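Local coordinates for protein hemolysin (Enterococcus faecalis, PDB 2R2Z) that may bind flavin adenine dinucleotide, as is general for its family; this piece is the transporter-associated (CorC/HlyC-type) domain of a membrane protein and takes up zinc in the crystal, at residues T51-I56 against E61-E66. Numbering follows the deposited sequence. Where two conformers were deposited one is given.
Sequences TALGTI and EKPSFE. With ZN (zinc ion), chain C.
A52 sets its methyl squarely over one face of the F65 ring: A52 CB stands 3.6 Å from the F65 ring centroid, only 7° off the normal, a CH-pi contact shared almost evenly by all six ring carbons. F65 has CG anti to its own backbone N (chi1 178°), which carries the ring up from the strand to meet the last turn of the helix; Y48 and L49 touch it as well. One residue on, L53 spreads its two methyls along the other segment. L53 CD1 meets P63 CG at 3.8 Å, the two side chains crossing at about a right angle, while L53 CD2 rests 3.6 Å from the carbonyl oxygen S64 O and brushes F65 CB at 4.2 Å. The contact lays the end of helix 45-53 against 64-67, an outermost strand of the domain's five-stranded antiparallel sheet, and no hydrogen bond links the two segments. G54, the first residue past the helix, has positive phi and starts the short connection to the strand. At the start of 61-66, the extended side chain of E61 binds a zinc ion through E61 OE2 (2.1 Å). E61 OE1 accepts hydrogen bonds from zinc-bound water 1 (2.6 Å) and from D58 N.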
loop_
_atom_site.group_PDB
_atom_site.type_symbol
_atom_site.label_atom_id
_atom_site.label_comp_id
_atom_site.label_asym_id
_atom_site.label_seq_id
_atom_site.Cartn_x
_atom_site.Cartn_y
_atom_site.Cartn_z
ATOM N N THR A 51 1.367 9.525 -1.833
ATOM C CA THR A 51 0.549 10.730 -1.717
ATOM C C THR A 51 0.049 10.884 -0.282
ATOM O O THR A 51 0.126 11.967 0.284
ATOM C CB THR A 51 -0.643 10.687 -2.670
ATOM O OG1 THR A 51 -0.159 10.571 -4.015
ATOM C CG2 THR A 51 -1.483 11.974 -2.547
ATOM N N ALA A 52 -0.452 9.802 0.310
ATOM C CA ALA A 52 -1.002 9.866 1.660
ATOM C C ALA A 52 0.067 10.207 2.694
ATOM O O ALA A 52 -0.196 10.968 3.631
ATOM C CB ALA A 52 -1.682 8.572 2.009
ATOM N N LEU A 53 1.266 9.650 2.543
ATOM C CA LEU A 53 2.376 9.940 3.462
ATOM C C LEU A 53 2.829 11.388 3.345
ATOM O O LEU A 53 3.214 12.010 4.341
ATOM C CB LEU A 53 3.569 9.022 3.193
ATOM C CG LEU A 53 3.393 7.551 3.561
ATOM C CD1 LEU A 53 4.579 6.778 3.000
ATOM C CD2 LEU A 53 3.247 7.348 5.068
ATOM N N GLY A 54 2.810 11.903 2.122
ATOM C CA GLY A 54 3.207 13.278 1.838
ATOM C C GLY A 54 4.698 13.479 1.629
ATOM O O GLY A 54 5.130 14.581 1.288
ATOM N N THR A 55 5.478 12.417 1.836
ATOM C CA THR A 55 6.937 12.466 1.707
ATOM C C THR A 55 7.396 11.097 1.229
ATOM O O THR A 55 6.841 10.083 1.636
ATOM C CB THR A 55 7.622 12.775 3.058
ATOM O OG1 THR A 55 7.243 14.080 3.506
ATOM C CG2 THR A 55 9.146 12.754 2.929
ATOM N N ILE A 56 8.411 11.073 0.366
ATOM C CA ILE A 56 8.974 9.810 -0.131
ATOM C C ILE A 56 9.953 9.269 0.917
ATOM O O ILE A 56 10.889 9.960 1.303
ATOM C CB ILE A 56 9.667 9.996 -1.507
ATOM C CG1 ILE A 56 8.673 10.537 -2.546
ATOM C CG2 ILE A 56 10.256 8.684 -1.994
ATOM C CD1 ILE A 56 9.281 10.848 -3.905
ATOM N N GLU A 61 13.539 2.977 5.191
ATOM C CA GLU A 61 12.600 3.641 6.106
ATOM C C GLU A 61 11.195 3.154 5.805
ATOM O O GLU A 61 10.787 3.116 4.628
ATOM C CB GLU A 61 12.646 5.129 5.854
ATOM C CG GLU A 61 12.093 5.971 6.949
ATOM C CD GLU A 61 12.453 7.428 6.743
ATOM O OE1 GLU A 61 12.789 7.825 5.580
ATOM O OE2 GLU A 61 12.408 8.175 7.753
ATOM N N LYS A 62 10.449 2.812 6.853
ATOM C CA LYS A 62 9.169 2.111 6.684
ATOM C C LYS A 62 8.015 2.812 7.409
ATOM O O LYS A 62 7.417 2.266 8.344
ATOM C CB LYS A 62 9.315 0.655 7.129
ATOM C CG LYS A 62 10.398 -0.106 6.376
ATOM C CD LYS A 62 10.381 -1.565 6.742
ATOM C CE LYS A 62 11.462 -2.328 5.985
ATOM N NZ LYS A 62 11.517 -3.741 6.465
ATOM N N PRO A 63 7.667 4.027 6.961
ATOM C CA PRO A 63 6.540 4.717 7.566
ATOM C C PRO A 63 5.226 4.066 7.165
ATOM O O PRO A 63 5.158 3.329 6.174
ATOM C CB PRO A 63 6.642 6.115 6.974
ATOM C CG PRO A 63 7.244 5.894 5.633
ATOM C CD PRO A 63 8.276 4.814 5.872
ATOM N N SER A 64 4.182 4.391 7.918
ATOM C CA SER A 64 2.870 3.838 7.653
ATOM C C SER A 64 1.794 4.910 7.604
ATOM O O SER A 64 1.956 6.036 8.105
ATOM C CB SER A 64 2.510 2.799 8.706
ATOM O OG SER A 64 2.446 3.399 9.981
ATOM N N PHE A 65 0.690 4.551 6.964
ATOM C CA PHE A 65 -0.507 5.371 6.871
ATOM C C PHE A 65 -1.677 4.472 7.232
ATOM O O PHE A 65 -1.829 3.377 6.674
ATOM C CB PHE A 65 -0.677 5.909 5.452
ATOM C CG PHE A 65 -1.917 6.725 5.272
ATOM C CD1 PHE A 65 -2.028 7.996 5.847
ATOM C CD2 PHE A 65 -2.977 6.237 4.524
ATOM C CE1 PHE A 65 -3.181 8.764 5.686
ATOM C CE2 PHE A 65 -4.127 6.992 4.348
ATOM C CZ PHE A 65 -4.225 8.257 4.934
ATOM N N GLU A 66 -2.504 4.943 8.154
ATOM C CA GLU A 66 -3.680 4.190 8.559
ATOM C C GLU A 66 -4.925 4.842 7.977
ATOM O O GLU A 66 -5.022 6.073 7.916
ATOM C CB GLU A 66 -3.746 4.099 10.082
ATOM C CG GLU A 66 -2.437 3.548 10.667
ATOM C CD GLU A 66 -2.502 3.240 12.148
ATOM O OE1 GLU A 66 -3.484 2.600 12.591
ATOM O OE2 GLU A 66 -1.551 3.628 12.865
HETATM ZN ZN ZN C . 13.175 10.111 7.824
HETATM O O HOH W 1 14.331 9.807 6.201
HETATM O O HOH W 2 11.439 10.539 6.577
#